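Local coordinates for protein endo-beta-mannanase (Opitutaceae bacterium TAV5, PDB 7BOB) that probably hydrolyses beta-1,4-linked mannosides from the chain end, as a homotrimeric exo-beta-1,4-mannosidase of glycoside hydrolase family 5, at residues Ala166-Val171 / His395-Arg400. Residues are numbered along the deposited sequence; the frame is centred on the assembly and turned at random.
Sequences ATPAQV and HRNNHR
R396 starts with CG beside its backbone N (chi1 -66°) and bends at chi3 (65°), which turns its guanidinium toward A166, with CD of P168 over one face of the group. N397 also has CG beside its backbone N, and its amide nitrogen points at the start of helix 168-183. The ring of P168 meets R396 lower down, CG to CB at 3.9 Å. It meets the N397 amide too, with P168 CD 3.7 Å from N397 ND2. NH2 of R396 stands 2.9 Å from A166 O, at an oblique angle to the guanidinium plane. Backbone carbonyls outside the two segments accept hydrogen bonds from the guanidinium, D203 O from NH1 and C163 O, in helix 162-165, from NH2. ND2 of N397 lies across the T167 side chain, 4.0 Å from T167 CB. A water accepts from A169 N at 3.1 Å and, weakly, from N397 ND2, bridging the segments. T167 is the N-cap. Its OG1 accepts from Q170 N at 3.1 Å, and its own N donates to Q170 OE1 in the carbonyl plane, a capping box. A valine in place of T167 would probably lose the OG1 bond, leaving Q170 N its weak bond to the backbone carbonyl. H395 to N398 form a type II beta turn in the loop between strand 385-389 and helix 406-422. The contact joins the (beta/alpha)8 barrel to the following domain. H399 O reaches H327 of a second subunit. The proline ring packs on aliphatic CB and polar atoms beside a weak water bridge, while carbonyl dipoles probably stabilise the arginine's charge.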
ATOM      1  N   ALA A 166       2.795 -17.719   2.726  1.00 54.28           N
ATOM      2  CA  ALA A 166       2.083 -18.949   3.025  1.00 52.92           C
ATOM      3  C   ALA A 166       0.807 -18.618   3.779  1.00 53.10           C
ATOM      4  O   ALA A 166       0.792 -17.710   4.611  1.00 49.83           O
ATOM      5  CB  ALA A 166       2.940 -19.889   3.859  1.00 50.29           C
ATOM      6  N   THR A 167      -0.256 -19.364   3.498  1.00 51.39           N
ATOM      7  CA  THR A 167      -1.487 -19.166   4.242  1.00 50.87           C
ATOM      8  C   THR A 167      -1.309 -19.623   5.692  1.00 53.48           C
ATOM      9  O   THR A 167      -0.456 -20.469   5.986  1.00 51.77           O
ATOM     10  CB  THR A 167      -2.631 -19.945   3.611  1.00 55.25           C
ATOM     11  OG1 THR A 167      -2.348 -21.347   3.731  1.00 55.30           O
ATOM     12  CG2 THR A 167      -2.823 -19.552   2.113  1.00 49.86           C
ATOM     13  N   PRO A 168      -2.094 -19.058   6.620  1.00 52.10           N
ATOM     14  CA  PRO A 168      -2.137 -19.614   7.981  1.00 50.20           C
ATOM     15  C   PRO A 168      -2.370 -21.122   8.012  1.00 53.36           C
ATOM     16  O   PRO A 168      -1.752 -21.820   8.821  1.00 51.13           O
ATOM     17  CB  PRO A 168      -3.296 -18.844   8.633  1.00 49.25           C
ATOM     18  CG  PRO A 168      -3.357 -17.534   7.895  1.00 51.82           C
ATOM     19  CD  PRO A 168      -2.958 -17.869   6.464  1.00 50.88           C
ATOM     20  N   ALA A 169      -3.260 -21.641   7.161  1.00 52.79           N
ATOM     21  CA  ALA A 169      -3.470 -23.084   7.102  1.00 52.22           C
ATOM     22  C   ALA A 169      -2.170 -23.822   6.785  1.00 56.30           C
ATOM     23  O   ALA A 169      -1.899 -24.895   7.350  1.00 56.82           O
ATOM     24  CB  ALA A 169      -4.544 -23.417   6.058  1.00 51.74           C
ATOM     25  N   GLN A 170      -1.347 -23.256   5.889  1.00 50.73           N
ATOM     26  CA  GLN A 170      -0.096 -23.907   5.514  1.00 52.21           C
ATOM     27  C   GLN A 170       0.946 -23.830   6.630  1.00 54.67           C
ATOM     28  O   GLN A 170       1.738 -24.767   6.808  1.00 54.50           O
ATOM     29  CB  GLN A 170       0.455 -23.283   4.228  1.00 54.33           C
ATOM     30  CG  GLN A 170      -0.198 -23.799   2.951  1.00 48.03           C
ATOM     31  CD  GLN A 170       0.091 -22.908   1.771  1.00 53.62           C
ATOM     32  OE1 GLN A 170       0.278 -21.700   1.921  1.00 55.97           O
ATOM     33  NE2 GLN A 170       0.103 -23.490   0.581  1.00 53.49           N
ATOM     34  N   VAL A 171       0.997 -22.706   7.355  1.00 49.39           N
ATOM     35  CA  VAL A 171       1.887 -22.608   8.509  1.00 50.86           C
ATOM     36  C   VAL A 171       1.457 -23.585   9.589  1.00 52.93           C
ATOM     37  O   VAL A 171       2.293 -24.258  10.208  1.00 52.13           O
ATOM     38  CB  VAL A 171       1.922 -21.167   9.054  1.00 51.26           C
ATOM     39  CG1 VAL A 171       2.606 -21.123  10.440  1.00 47.21           C
ATOM     40  CG2 VAL A 171       2.594 -20.219   8.055  1.00 49.69           C
ATOM     41  N   HIS A 395      -6.879 -11.964  11.259  1.00 45.30           N
ATOM     42  CA  HIS A 395      -7.774 -11.666  10.144  1.00 48.62           C
ATOM     43  C   HIS A 395      -7.520 -12.502   8.892  1.00 48.85           C
ATOM     44  O   HIS A 395      -8.464 -12.737   8.134  1.00 48.64           O
ATOM     45  CB  HIS A 395      -7.679 -10.180   9.775  1.00 47.54           C
ATOM     46  CG  HIS A 395      -6.302  -9.745   9.370  1.00 51.52           C
ATOM     47  ND1 HIS A 395      -5.232  -9.754  10.246  1.00 48.80           N
ATOM     48  CD2 HIS A 395      -5.814  -9.304   8.185  1.00 50.59           C
ATOM     49  CE1 HIS A 395      -4.154  -9.312   9.623  1.00 47.91           C
ATOM     50  NE2 HIS A 395      -4.475  -9.054   8.367  1.00 49.94           N
ATOM     51  N   ARG A 396      -6.292 -12.957   8.631  1.00 49.62           N
ATOM     52  CA  ARG A 396      -6.023 -13.595   7.337  1.00 49.23           C
ATOM     53  C   ARG A 396      -6.856 -14.862   7.188  1.00 48.41           C
ATOM     54  O   ARG A 396      -6.796 -15.754   8.036  1.00 52.36           O
ATOM     55  CB  ARG A 396      -4.534 -13.895   7.190  1.00 47.44           C
ATOM     56  CG  ARG A 396      -3.702 -12.635   7.125  1.00 45.05           C
ATOM     57  CD  ARG A 396      -2.231 -12.948   7.286  1.00 47.75           C
ATOM     58  NE  ARG A 396      -1.721 -13.754   6.174  1.00 46.79           N
ATOM     59  CZ  ARG A 396      -0.494 -14.275   6.131  1.00 51.75           C
ATOM     60  NH1 ARG A 396       0.356 -14.059   7.133  1.00 49.57           N
ATOM     61  NH2 ARG A 396      -0.105 -15.012   5.094  1.00 51.03           N
ATOM     62  N   ASN A 397      -7.693 -14.895   6.146  1.00 51.70           N
ATOM     63  CA  ASN A 397      -8.505 -16.064   5.790  1.00 54.66           C
ATOM     64  C   ASN A 397      -9.447 -16.490   6.915  1.00 56.79           C
ATOM     65  O   ASN A 397      -9.838 -17.660   7.006  1.00 61.03           O
ATOM     66  CB  ASN A 397      -7.613 -17.228   5.355  1.00 55.03           C
ATOM     67  CG  ASN A 397      -6.879 -16.920   4.073  1.00 59.28           C
ATOM     68  OD1 ASN A 397      -7.432 -16.284   3.173  1.00 60.23           O
ATOM     69  ND2 ASN A 397      -5.621 -17.336   3.991  1.00 60.90           N
ATOM     70  N   ASN A 398      -9.824 -15.539   7.768  1.00 54.70           N
ATOM     71  CA  ASN A 398     -10.750 -15.769   8.877  1.00 51.87           C
ATOM     72  C   ASN A 398     -12.125 -15.239   8.469  1.00 57.27           C
ATOM     73  O   ASN A 398     -12.390 -14.036   8.547  1.00 55.30           O
ATOM     74  CB  ASN A 398     -10.254 -15.083  10.138  1.00 48.10           C
ATOM     75  CG  ASN A 398     -11.049 -15.497  11.359  1.00 55.18           C
ATOM     76  OD1 ASN A 398     -12.183 -15.967  11.228  1.00 54.20           O
ATOM     77  ND2 ASN A 398     -10.467 -15.331  12.553  1.00 48.27           N
ATOM     78  N   HIS A 399     -13.005 -16.142   8.050  1.00 57.40           N
ATOM     79  CA  HIS A 399     -14.314 -15.775   7.531  1.00 54.57           C
ATOM     80  C   HIS A 399     -15.328 -15.492   8.629  1.00 58.42           C
ATOM     81  O   HIS A 399     -16.467 -15.121   8.317  1.00 58.56           O
ATOM     82  CB  HIS A 399     -14.815 -16.881   6.605  1.00 52.36           C
ATOM     83  CG  HIS A 399     -13.871 -17.178   5.479  1.00 61.04           C
ATOM     84  ND1 HIS A 399     -13.358 -18.438   5.245  1.00 64.56           N
ATOM     85  CD2 HIS A 399     -13.326 -16.370   4.536  1.00 58.72           C
ATOM     86  CE1 HIS A 399     -12.545 -18.393   4.203  1.00 64.70           C
ATOM     87  NE2 HIS A 399     -12.509 -17.151   3.753  1.00 62.71           N
ATOM     88  N   ARG A 400     -14.945 -15.639   9.896  1.00 54.41           N
ATOM     89  CA  ARG A 400     -15.844 -15.372  11.010  1.00 59.04           C
ATOM     90  C   ARG A 400     -15.388 -14.187  11.847  1.00 54.40           C
ATOM     91  O   ARG A 400     -16.009 -13.884  12.874  1.00 51.80           O
ATOM     92  CB  ARG A 400     -16.015 -16.638  11.869  1.00 55.26           C
ATOM     93  CG  ARG A 400     -16.982 -17.620  11.180  1.00 65.02           C
ATOM     94  CD  ARG A 400     -17.199 -18.979  11.873  1.00 73.35           C
ATOM     95  NE  ARG A 400     -18.533 -19.530  11.554  1.00 76.50           N
ATOM     96  CZ  ARG A 400     -19.593 -19.505  12.372  1.00 74.65           C
ATOM     97  NH1 ARG A 400     -19.494 -18.976  13.592  1.00 74.60           N
ATOM     98  NH2 ARG A 400     -20.761 -20.022  11.977  1.00 70.24           N
TER
HETATM   99  O   HOH W   1      -5.277 -20.077   5.381  1.00 51.40           O